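Local coordinates for protein purine nucleoside phosphorylase (Grouper iridovirus, PDB 3KHS) that probably catalyses the phosphorolysis of purine nucleosides to free purine base and ribose 1-phosphate in purine salvage, at residues S42-Y47 with S64-S69; L24-G29 with C75-G80; H88-A93 with A141-G146; P51-G56 with T94-V99; Y121-F126 with S239-S244. One frame throughout, in Å; residues are numbered along the deposited sequence.

Interaction 1: S42-Y47 with S64-S69; sequences SITVAY and SLIFGS
The ring of Tyr47 lies against the backbone of Ser64, whose N sits 3.6 Å above the ring plane and over its centre. Tyr47 has CG anti to its own carbonyl carbon (chi1 -74°), which folds the ring back over the start of the partner strand; Leu65 CB then meets the ring in plane at its edge, 3.9 Å from Tyr47 CE1. The hydroxyl of Tyr47 passes Ser64 and is hydrogen-bonded to the carbonyl of Gly80. Beyond the ring the two segments form an antiparallel ladder in which Ile43–Phe67 and Val45–Leu65 are the hydrogen-bonded pairs. On the face that carries these four residues, Phe67 CE1 reaches Val45 CG2 at 4.2 Å. The main-chain O of Ile43 lies at the edge of the Phe67 ring, in its plane. On the other face Thr44 and Ile66 run side by side; Thr44 CG2 meets Ser64 CB at 3.9 Å, while Ile66 CG2 turns to Ser42 CB at 3.7 Å. Strand 64-70 also pairs antiparallel with strand 73-79, and helix 3-15 packs through Trp13 and Leu14 on the face of Val45, Leu65 and Phe67.

Interaction 2: L24-G29 with C75-G80; sequences LGIVCG and CVCMKG
The carbonyl O of Ile26 receives the N-H of Met78 at 2.6 Å, a nearly straight bond (177° at the hydrogen) with the donor tilted 20° from the carbonyl plane. Cys77 CA adds a CA-H...O contact to that oxygen. This is a parallel pairing inside the mixed central sheet of the PNP/MTAP phosphorylase fold, and the ladder continues from Leu24 O to Val76 N, from Val76 O to Ile26 N, and from Met78 O to Cys28 N. On one face Leu24 and Ile26 meet Cys75 and Cys77. Leu24 extends with CG anti to its backbone N (chi1 175°), and its CD2 comes within 3.4 Å of Cys75 SG; Ile26 CB lies 4.1 Å from Cys77 CB, so these two side chains touch already at their first carbon. On the reverse face, where Gly25 has no side chain, Val76 CG1 lies 3.8 Å from Gly25 CA, and Val27 CG2 approaches Met78 SD at 4.3 Å before the bent end of the methionine leads off toward Pro96 and Phe100 of helix 95-102. Strand 107-116 pairs with the far edge of strand 24-28, which leaves the contact enclosed within the sheet. The thiols of Cys28 and Cys77, on the same face of the sheet, come together, Cys28 SG standing 3.4 Å from Cys77 SG, and Cys28 SG also lies 3.3 Å from Met78 O.

Interaction 3: H88-A93 with A141-G146; sequences HTAARA and ANPLTG
A capped helix start meets an Asx turn here, beside the interface with a second subunit. Ala90, in the short, weakly bonded helix 90-93, presses its methyl onto the backbone entering Pro143: Ala90 CB lies 3.4 Å from Pro143 N and 3.8 Å from Pro143 CB. The same methyl also touches the carbonyl O of Ala141 at 3.5 Å, so it is received by main chain and proline ring together. No hydrogen bond joins the two segments, and each is shaped by its own polar bonds. Thr89 occupies the N-cap position, its OG1 accepting from Arg92 N at 2.9 Å. In the other segment Asn142 opens a type I turn closed by Thr145 N on Asn142 O. Its OD1 takes the N-H of Leu144 at 3.0 Å, on a lone pair in the carbonyl plane, while ND2 donates to Gly137 O and to Ser196 OG of the second subunit. That bond ties the turn to the trimer interface, whereas Pro143 packs on Pro220, Ile223 and Val224 of helix 219-227. One residue further along the short helix, Ala91 approaches the proline's carbonyl, with Ala91 CA 3.7 Å from Pro143 O.

Interaction 4: P51-G56 with T94-V99; sequences PNFPVG and TFPMRV
Phe53 packs on the N-terminal part of helix 95-102, its ring touching Phe95, Pro96 and Val99. From CB, a chi1 of -113°, away from the staggered positions, carries the ring to the helix although the CB bond does not point at it. The first ring atom to touch is CD1, which lies 4.2 Å from Phe95 CD2, near the plane of the Phe95 ring at its edge. The next, CE1, reaches Val99 CG2 at 4.1 Å, the valine methyl standing close to the plane of the Phe53 ring. At the tip, CZ touches Pro96 CB at 3.7 Å, and on the returning side CE2 is near Pro96 CG. That CG stands over one face of the ring, 3.8 Å above its plane and offset toward the rim, a CH-pi contact. The phenylalanine therefore takes proline on a face and valine at an edge. Phe95, with CG anti to its backbone N (chi1 179°), extends away from the helix to Asn52, where its CE2 lies 3.6 Å from Asn52 CB; Pro54 CD adds a looser contact to Phe95 CD2. No hydrogen bond crosses this mainly apolar contact; the side-chain amide of Asn52 instead bonds Glu9 and Thr10 of helix 3-15. The loop after strand 42-46 packs on both helix 95-102 and helix 3-15, which also meet where Phe95 touches Thr10, and Pro96 also touches Met78 of strand 73-79.

Interaction 5: Y121-F126 with S239-S244; sequences YRPGDF and SNVIAS
Val241 sets CG1 anti to its backbone N (chi1 173°), which leaves CG2 beside that nitrogen and directed at the loop opposite. CG2 meets Pro123 CD at 3.5 Å and the carbonyl O of Tyr121 at the same distance, 3.5 Å, while its contact with Tyr121 CB is longer, at 4.3 Å. The proline and the valine cross at about a right angle, and the other edge of the proline ring, at Pro123 CB, lies 3.8 Å from Ser239 O. Pro123 owes its place to a type II turn running from Arg122 to Asp125, closed by Asp125 N on Arg122 O. The carboxylate of Asp125 reinforces the turn: its OD2 accepts from Arg122 N at 2.9 Å, the donor coming from above the carboxylate plane, 72° out of it. That oxygen is also hydrogen-bonded to His185 NE2, and the His185 ring stacks on Tyr121. The turn leads from strand 107-116 into strand 126-129, and it rests on the end of strand 231-241, with backbone bonds from Gly124 and Asp125 to Ile238 joining the two just beyond the contact. Across the two segments themselves no hydrogen bond forms. Cohesion between them is therefore van der Waals packing at the surface, chiefly of Pro123 and Val241, with Tyr121 and Ser239 adding contacts, while the polar bonds hold the turn in shape.

Interactions 1 and 2 are ladders of one sheet, antiparallel and parallel respectively, joined where strand 64-70 pairs with strand 73-79; interaction 2 is deeply buried, whereas interaction 1 keeps exposed residues on its outer strand. Interaction 4 extends this region: Phe53 packs on Tyr47 of interaction 1, and Pro96 and Met97 touch Met78 of interaction 2. Interactions 3 and 4, both buried, use consecutive helices, 90-93 and 95-102, and are stitched by Arg98 to Pro143 O and Arg92 to Asn52 O, though neither has a hydrogen bond between its own segments. Interaction 3 reaches another subunit. Interaction 5 is a surface contact at a distant part of the sheet, about 24 Å from interaction 2 between centres.

Interaction 1: S42-Y47 with S64-S69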
# COMPACT_ATOMS: atom_id res chain seq x y z
N SER B 42 29.54 24.50 16.03
CA SER B 42 28.18 24.31 15.57
C SER B 42 27.12 25.34 15.88
O SER B 42 27.09 25.94 16.96
CB SER B 42 27.70 22.94 16.05
OG SER B 42 27.85 22.83 17.45
N ILE B 43 26.25 25.53 14.90
CA ILE B 43 25.11 26.41 15.01
C ILE B 43 23.94 25.43 15.08
O ILE B 43 23.91 24.43 14.35
CB ILE B 43 24.98 27.30 13.77
CG1 ILE B 43 26.21 28.20 13.66
CG2 ILE B 43 23.72 28.14 13.85
CD1 ILE B 43 26.47 29.00 14.93
N THR B 44 22.99 25.70 15.97
CA THR B 44 21.85 24.81 16.10
C THR B 44 20.53 25.52 15.83
O THR B 44 20.29 26.60 16.35
CB THR B 44 21.82 24.18 17.50
OG1 THR B 44 23.00 23.39 17.69
CG2 THR B 44 20.56 23.31 17.68
N VAL B 45 19.69 24.89 15.01
CA VAL B 45 18.40 25.46 14.68
C VAL B 45 17.30 24.44 14.93
O VAL B 45 17.24 23.41 14.26
CB VAL B 45 18.37 25.91 13.21
CG1 VAL B 45 17.15 26.74 12.95
CG2 VAL B 45 19.64 26.69 12.88
N ALA B 46 16.43 24.72 15.90
CA ALA B 46 15.33 23.83 16.23
C ALA B 46 14.45 23.66 15.01
O ALA B 46 14.26 24.63 14.24
CB ALA B 46 14.53 24.41 17.34
N TYR B 47 13.90 22.46 14.81
CA TYR B 47 13.01 22.23 13.66
C TYR B 47 11.81 23.20 13.71
O TYR B 47 11.34 23.69 12.69
CB TYR B 47 12.48 20.79 13.65
CG TYR B 47 13.48 19.74 13.22
CD1 TYR B 47 14.71 20.10 12.66
CD2 TYR B 47 13.21 18.38 13.41
CE1 TYR B 47 15.65 19.14 12.30
CE2 TYR B 47 14.14 17.40 13.05
CZ TYR B 47 15.37 17.80 12.50
OH TYR B 47 16.32 16.85 12.14
N SER B 64 16.19 18.98 16.05
CA SER B 64 17.04 20.10 15.68
C SER B 64 18.00 19.77 14.57
O SER B 64 18.40 18.63 14.37
CB SER B 64 17.82 20.61 16.89
OG SER B 64 18.38 19.54 17.64
N LEU B 65 18.36 20.81 13.83
CA LEU B 65 19.27 20.71 12.70
C LEU B 65 20.58 21.34 13.19
O LEU B 65 20.58 22.46 13.70
CB LEU B 65 18.68 21.49 11.53
CG LEU B 65 19.05 21.18 10.09
CD1 LEU B 65 18.87 19.70 9.84
CD2 LEU B 65 18.17 22.00 9.14
N ILE B 66 21.69 20.62 13.04
CA ILE B 66 22.98 21.11 13.50
C ILE B 66 23.96 21.33 12.36
O ILE B 66 24.15 20.45 11.52
CB ILE B 66 23.61 20.10 14.51
CG1 ILE B 66 22.64 19.85 15.66
CG2 ILE B 66 24.90 20.65 15.08
CD1 ILE B 66 23.25 19.04 16.79
N PHE B 67 24.57 22.52 12.32
CA PHE B 67 25.55 22.81 11.27
C PHE B 67 26.91 22.93 11.92
O PHE B 67 27.07 23.66 12.90
CB PHE B 67 25.26 24.12 10.55
CG PHE B 67 23.95 24.13 9.87
CD1 PHE B 67 22.79 24.39 10.58
CD2 PHE B 67 23.86 23.87 8.51
CE1 PHE B 67 21.56 24.37 9.95
CE2 PHE B 67 22.63 23.85 7.86
CZ PHE B 67 21.48 24.10 8.58
N GLY B 68 27.89 22.23 11.35
CA GLY B 68 29.22 22.26 11.91
C GLY B 68 30.15 21.36 11.14
O GLY B 68 29.75 20.74 10.15
N SER B 69 31.38 21.26 11.59
CA SER B 69 32.36 20.45 10.90
C SER B 69 32.78 19.21 11.66
O SER B 69 32.70 19.15 12.89
CB SER B 69 33.62 21.25 10.61
OG SER B 69 34.41 21.32 11.78

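Interaction 2: L24-G29 with C75-G80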
# COMPACT_ATOMS: atom_id res chain seq x y z
N LEU B 24 28.19 17.67 3.36
CA LEU B 24 27.79 16.34 3.80
C LEU B 24 26.62 16.43 4.78
O LEU B 24 26.60 17.28 5.68
CB LEU B 24 28.93 15.60 4.49
CG LEU B 24 28.44 14.25 5.05
CD1 LEU B 24 29.13 13.12 4.35
CD2 LEU B 24 28.69 14.20 6.53
N GLY B 25 25.65 15.55 4.61
CA GLY B 25 24.50 15.55 5.50
C GLY B 25 24.38 14.29 6.34
O GLY B 25 24.79 13.21 5.94
N ILE B 26 23.81 14.42 7.53
CA ILE B 26 23.64 13.28 8.42
C ILE B 26 22.21 13.28 8.97
O ILE B 26 21.70 14.33 9.35
CB ILE B 26 24.59 13.34 9.65
CG1 ILE B 26 26.03 13.59 9.22
CG2 ILE B 26 24.49 12.02 10.46
CD1 ILE B 26 26.95 13.92 10.38
N VAL B 27 21.59 12.10 9.01
CA VAL B 27 20.23 11.95 9.55
C VAL B 27 20.40 10.97 10.71
O VAL B 27 20.80 9.83 10.49
CB VAL B 27 19.26 11.30 8.54
CG1 VAL B 27 17.82 11.31 9.09
CG2 VAL B 27 19.31 12.01 7.22
N CYS B 28 20.10 11.41 11.94
CA CYS B 28 20.21 10.53 13.09
C CYS B 28 18.91 9.77 13.35
O CYS B 28 17.84 10.36 13.54
CB CYS B 28 20.54 11.32 14.35
SG CYS B 28 22.05 12.25 14.20
N GLY B 29 19.02 8.44 13.40
CA GLY B 29 17.85 7.63 13.66
C GLY B 29 17.48 7.59 15.12
O GLY B 29 17.96 8.42 15.91
N CYS B 75 29.28 19.90 7.69
CA CYS B 75 28.12 19.03 7.68
C CYS B 75 26.88 19.70 8.24
O CYS B 75 26.96 20.70 8.98
CB CYS B 75 28.38 17.77 8.56
SG CYS B 75 29.94 16.83 8.35
N VAL B 76 25.73 19.12 7.89
CA VAL B 76 24.43 19.52 8.41
C VAL B 76 23.92 18.19 8.97
O VAL B 76 23.94 17.17 8.28
CB VAL B 76 23.46 20.07 7.32
CG1 VAL B 76 23.33 19.13 6.20
CG2 VAL B 76 22.09 20.30 7.94
N CYS B 77 23.50 18.19 10.24
CA CYS B 77 23.03 16.98 10.88
C CYS B 77 21.61 17.10 11.41
O CYS B 77 21.29 18.02 12.16
CB CYS B 77 23.95 16.61 12.03
SG CYS B 77 23.36 15.23 13.11
N MET B 78 20.76 16.15 11.00
CA MET B 78 19.37 16.08 11.45
C MET B 78 19.33 15.27 12.73
O MET B 78 19.69 14.10 12.73
CB MET B 78 18.50 15.38 10.39
CG MET B 78 17.95 16.30 9.25
SD MET B 78 16.89 15.46 8.05
CE MET B 78 15.32 15.40 8.88
N LYS B 79 18.94 15.90 13.84
CA LYS B 79 18.80 15.19 15.10
C LYS B 79 17.30 14.88 15.21
O LYS B 79 16.55 15.61 15.84
CB LYS B 79 19.25 16.06 16.28
CG LYS B 79 20.77 16.03 16.50
CD LYS B 79 21.18 16.71 17.79
CE LYS B 79 20.92 15.84 19.01
NZ LYS B 79 21.68 16.33 20.22
N GLY B 80 16.88 13.80 14.55
CA GLY B 80 15.49 13.41 14.56
C GLY B 80 15.02 13.47 13.13
O GLY B 80 15.46 14.34 12.38

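Interaction 3: H88-A93 with A141-G146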
# COMPACT_ATOMS: atom_id res chain seq x y z
N HIS B 88 2.65 11.96 8.39
CA HIS B 88 3.15 12.74 7.27
C HIS B 88 3.03 11.91 6.01
O HIS B 88 3.08 10.71 6.08
CB HIS B 88 4.63 13.08 7.44
CG HIS B 88 4.98 13.69 8.75
ND1 HIS B 88 4.44 14.87 9.18
CD2 HIS B 88 5.80 13.26 9.73
CE1 HIS B 88 4.92 15.16 10.38
NE2 HIS B 88 5.75 14.20 10.74
N THR B 89 2.89 12.58 4.87
CA THR B 89 2.85 11.92 3.59
C THR B 89 4.31 11.61 3.28
O THR B 89 5.23 12.16 3.90
CB THR B 89 2.39 12.87 2.51
OG1 THR B 89 3.24 14.01 2.54
CG2 THR B 89 0.95 13.30 2.75
N ALA B 90 4.54 10.75 2.31
CA ALA B 90 5.90 10.38 1.97
C ALA B 90 6.69 11.61 1.54
O ALA B 90 7.85 11.78 1.91
CB ALA B 90 5.90 9.32 0.87
N ALA B 91 6.03 12.48 0.78
CA ALA B 91 6.66 13.71 0.29
C ALA B 91 7.00 14.63 1.45
O ALA B 91 8.09 15.18 1.54
CB ALA B 91 5.72 14.43 -0.71
N ARG B 92 6.05 14.78 2.35
CA ARG B 92 6.24 15.63 3.51
C ARG B 92 7.41 15.15 4.39
O ARG B 92 8.29 15.93 4.77
CB ARG B 92 4.95 15.63 4.31
CG ARG B 92 4.83 16.72 5.27
CD ARG B 92 4.14 17.92 4.66
NE ARG B 92 4.34 19.05 5.56
CZ ARG B 92 5.31 19.95 5.42
NH1 ARG B 92 6.17 19.89 4.39
NH2 ARG B 92 5.46 20.88 6.35
N ALA B 93 7.45 13.85 4.70
CA ALA B 93 8.50 13.32 5.57
C ALA B 93 9.86 13.36 4.90
O ALA B 93 10.88 13.20 5.55
CB ALA B 93 8.20 11.85 6.00
N ALA B 141 2.20 5.34 -1.59
CA ALA B 141 2.83 6.29 -0.68
C ALA B 141 4.30 6.42 -1.08
O ALA B 141 5.21 6.14 -0.31
CB ALA B 141 2.67 5.83 0.77
N ASN B 142 4.51 6.82 -2.32
CA ASN B 142 5.84 7.03 -2.89
C ASN B 142 6.19 8.51 -2.66
O ASN B 142 5.42 9.40 -2.98
CB ASN B 142 5.82 6.72 -4.39
CG ASN B 142 7.21 6.69 -4.98
OD1 ASN B 142 7.85 7.73 -5.16
ND2 ASN B 142 7.70 5.48 -5.27
N PRO B 143 7.38 8.77 -2.12
CA PRO B 143 7.81 10.14 -1.83
C PRO B 143 7.97 11.09 -3.03
O PRO B 143 8.07 12.29 -2.86
CB PRO B 143 9.12 9.92 -1.07
CG PRO B 143 9.72 8.76 -1.85
CD PRO B 143 8.52 7.85 -2.15
N LEU B 144 7.98 10.55 -4.23
CA LEU B 144 8.11 11.35 -5.43
C LEU B 144 6.77 11.51 -6.09
O LEU B 144 6.64 12.20 -7.10
CB LEU B 144 9.07 10.72 -6.44
CG LEU B 144 10.49 10.51 -5.95
CD1 LEU B 144 11.28 9.79 -7.01
CD2 LEU B 144 11.10 11.87 -5.63
N THR B 145 5.74 10.87 -5.55
CA THR B 145 4.42 11.02 -6.18
C THR B 145 4.06 12.50 -6.25
O THR B 145 4.25 13.24 -5.28
CB THR B 145 3.32 10.27 -5.41
OG1 THR B 145 3.55 8.85 -5.54
CG2 THR B 145 1.94 10.63 -5.96
N GLY B 146 3.56 12.92 -7.41
CA GLY B 146 3.18 14.31 -7.64
C GLY B 146 3.90 14.89 -8.84
O GLY B 146 4.52 14.15 -9.60

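Interaction 4: P51-G56 with T94-V99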
# COMPACT_ATOMS: atom_id res chain seq x y z
N PRO B 51 11.26 27.25 8.68
CA PRO B 51 10.17 27.47 7.73
C PRO B 51 9.91 26.23 6.87
O PRO B 51 10.84 25.65 6.33
CB PRO B 51 10.71 28.62 6.88
CG PRO B 51 11.51 29.41 7.86
CD PRO B 51 12.19 28.39 8.70
N ASN B 52 8.65 25.85 6.74
CA ASN B 52 8.26 24.70 5.91
C ASN B 52 8.56 23.31 6.49
O ASN B 52 8.08 22.32 5.94
CB ASN B 52 8.91 24.79 4.52
CG ASN B 52 8.38 25.95 3.70
OD1 ASN B 52 7.18 26.17 3.61
ND2 ASN B 52 9.29 26.67 3.05
N PHE B 53 9.35 23.22 7.55
CA PHE B 53 9.67 21.92 8.16
C PHE B 53 8.45 21.34 8.86
O PHE B 53 7.73 22.05 9.56
CB PHE B 53 10.80 22.05 9.20
CG PHE B 53 12.09 21.36 8.81
CD1 PHE B 53 12.69 21.60 7.58
CD2 PHE B 53 12.72 20.50 9.69
CE1 PHE B 53 13.90 20.99 7.23
CE2 PHE B 53 13.93 19.88 9.36
CZ PHE B 53 14.52 20.13 8.12
N PRO B 54 8.21 20.04 8.68
CA PRO B 54 7.04 19.45 9.35
C PRO B 54 7.25 19.51 10.86
O PRO B 54 8.38 19.61 11.32
CB PRO B 54 7.03 18.01 8.84
CG PRO B 54 7.63 18.14 7.45
CD PRO B 54 8.78 19.12 7.67
N VAL B 55 6.17 19.48 11.63
CA VAL B 55 6.26 19.51 13.09
C VAL B 55 6.22 18.06 13.56
O VAL B 55 5.71 17.19 12.86
CB VAL B 55 5.08 20.27 13.71
CG1 VAL B 55 5.17 20.23 15.22
CG2 VAL B 55 5.06 21.69 13.22
N GLY B 56 6.76 17.79 14.75
CA GLY B 56 6.76 16.42 15.27
C GLY B 56 6.18 16.28 16.67
O GLY B 56 6.38 15.26 17.34
N THR B 94 9.87 13.53 3.59
CA THR B 94 11.15 13.56 2.90
C THR B 94 11.51 14.98 2.44
O THR B 94 12.39 15.17 1.59
CB THR B 94 11.18 12.60 1.67
OG1 THR B 94 10.14 12.95 0.74
CG2 THR B 94 11.02 11.17 2.11
N PHE B 95 10.82 15.97 3.01
CA PHE B 95 11.06 17.37 2.67
C PHE B 95 12.48 17.78 3.10
O PHE B 95 13.15 18.52 2.40
CB PHE B 95 10.02 18.28 3.34
CG PHE B 95 10.23 19.74 3.07
CD1 PHE B 95 10.04 20.25 1.79
CD2 PHE B 95 10.68 20.59 4.07
CE1 PHE B 95 10.30 21.59 1.50
CE2 PHE B 95 10.94 21.92 3.81
CZ PHE B 95 10.75 22.43 2.51
N PRO B 96 12.94 17.31 4.27
CA PRO B 96 14.29 17.69 4.70
C PRO B 96 15.37 17.20 3.71
O PRO B 96 16.42 17.82 3.59
CB PRO B 96 14.41 17.05 6.09
CG PRO B 96 12.98 17.04 6.59
CD PRO B 96 12.22 16.59 5.34
N MET B 97 15.11 16.12 2.98
CA MET B 97 16.09 15.65 2.00
C MET B 97 16.15 16.62 0.83
O MET B 97 17.22 16.82 0.22
CB MET B 97 15.75 14.26 1.43
CG MET B 97 16.11 13.09 2.32
SD MET B 97 17.82 13.03 2.81
CE MET B 97 17.73 13.75 4.48
N ARG B 98 15.00 17.20 0.48
CA ARG B 98 14.98 18.16 -0.61
C ARG B 98 15.73 19.41 -0.12
O ARG B 98 16.47 20.03 -0.87
CB ARG B 98 13.54 18.47 -1.01
CG ARG B 98 12.85 17.29 -1.68
CD ARG B 98 11.46 17.63 -2.21
NE ARG B 98 10.84 16.51 -2.93
CZ ARG B 98 10.28 15.44 -2.34
NH1 ARG B 98 10.25 15.36 -1.03
NH2 ARG B 98 9.75 14.47 -3.07
N VAL B 99 15.56 19.74 1.16
CA VAL B 99 16.26 20.89 1.74
C VAL B 99 17.79 20.62 1.70
O VAL B 99 18.56 21.48 1.28
CB VAL B 99 15.77 21.13 3.19
CG1 VAL B 99 16.62 22.15 3.88
CG2 VAL B 99 14.30 21.57 3.18

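Interaction 5: Y121-F126 with S239-S244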
# COMPACT_ATOMS: atom_id res chain seq x y z
N TYR B 121 22.37 -11.99 12.67
CA TYR B 121 22.45 -10.68 13.29
C TYR B 121 22.16 -10.85 14.76
O TYR B 121 21.42 -11.75 15.16
CB TYR B 121 21.41 -9.70 12.69
CG TYR B 121 21.66 -9.25 11.25
CD1 TYR B 121 22.61 -9.88 10.46
CD2 TYR B 121 20.91 -8.21 10.67
CE1 TYR B 121 22.81 -9.52 9.13
CE2 TYR B 121 21.11 -7.83 9.32
CZ TYR B 121 22.06 -8.50 8.56
OH TYR B 121 22.25 -8.22 7.21
N ARG B 122 22.74 -9.98 15.57
CA ARG B 122 22.52 -9.99 17.01
C ARG B 122 22.20 -8.56 17.46
O ARG B 122 22.63 -7.58 16.83
CB ARG B 122 23.78 -10.39 17.79
CG ARG B 122 24.52 -11.61 17.34
CD ARG B 122 25.54 -11.97 18.42
NE ARG B 122 26.48 -13.01 18.00
CZ ARG B 122 27.51 -13.40 18.73
NH1 ARG B 122 27.72 -12.86 19.92
NH2 ARG B 122 28.33 -14.33 18.27
N PRO B 123 21.43 -8.42 18.54
CA PRO B 123 21.14 -7.06 18.98
C PRO B 123 22.46 -6.34 19.27
O PRO B 123 23.32 -6.88 19.95
CB PRO B 123 20.29 -7.26 20.24
CG PRO B 123 20.34 -8.74 20.51
CD PRO B 123 20.53 -9.38 19.19
N GLY B 124 22.61 -5.13 18.74
CA GLY B 124 23.82 -4.37 18.94
C GLY B 124 24.63 -4.27 17.67
O GLY B 124 25.48 -3.37 17.54
N ASP B 125 24.38 -5.19 16.74
CA ASP B 125 25.10 -5.21 15.47
C ASP B 125 24.73 -4.01 14.60
O ASP B 125 23.75 -3.31 14.85
CB ASP B 125 24.78 -6.47 14.66
CG ASP B 125 25.40 -7.73 15.24
OD1 ASP B 125 26.05 -7.64 16.31
OD2 ASP B 125 25.21 -8.81 14.62
N PHE B 126 25.53 -3.80 13.56
CA PHE B 126 25.31 -2.74 12.59
C PHE B 126 25.06 -3.41 11.25
O PHE B 126 25.73 -4.38 10.91
CB PHE B 126 26.55 -1.86 12.45
CG PHE B 126 26.78 -0.91 13.60
CD1 PHE B 126 28.00 -0.25 13.72
CD2 PHE B 126 25.80 -0.64 14.52
CE1 PHE B 126 28.23 0.65 14.76
CE2 PHE B 126 26.02 0.27 15.56
CZ PHE B 126 27.24 0.91 15.67
N SER B 239 18.71 -3.09 16.71
CA SER B 239 18.34 -2.97 18.11
C SER B 239 17.73 -4.24 18.73
O SER B 239 17.82 -4.43 19.94
CB SER B 239 17.39 -1.78 18.29
OG SER B 239 16.33 -1.81 17.36
N ASN B 240 17.13 -5.09 17.91
CA ASN B 240 16.52 -6.33 18.38
C ASN B 240 16.54 -7.28 17.19
O ASN B 240 16.76 -6.84 16.05
CB ASN B 240 15.07 -6.09 18.84
CG ASN B 240 14.11 -5.86 17.66
OD1 ASN B 240 13.93 -4.72 17.18
ND2 ASN B 240 13.52 -6.95 17.18
N VAL B 241 16.32 -8.56 17.46
CA VAL B 241 16.33 -9.57 16.42
C VAL B 241 15.13 -10.47 16.58
O VAL B 241 14.70 -10.76 17.67
CB VAL B 241 17.61 -10.45 16.49
CG1 VAL B 241 17.48 -11.59 15.50
CG2 VAL B 241 18.84 -9.63 16.16
N ILE B 242 14.59 -10.90 15.45
CA ILE B 242 13.41 -11.74 15.41
C ILE B 242 13.86 -13.18 15.35
O ILE B 242 14.75 -13.50 14.57
CB ILE B 242 12.57 -11.39 14.18
CG1 ILE B 242 11.96 -9.99 14.33
CG2 ILE B 242 11.48 -12.43 13.97
CD1 ILE B 242 12.91 -8.83 14.09
N ALA B 243 13.27 -14.04 16.16
CA ALA B 243 13.65 -15.45 16.14
C ALA B 243 13.21 -16.13 14.84
O ALA B 243 12.48 -15.55 14.05
CB ALA B 243 13.05 -16.18 17.33
N SER B 244 13.67 -17.35 14.65
CA SER B 244 13.34 -18.10 13.45
C SER B 244 11.85 -18.29 13.23
O SER B 244 11.41 -18.34 12.09
CB SER B 244 14.04 -19.46 13.47
OG SER B 244 13.82 -20.13 14.70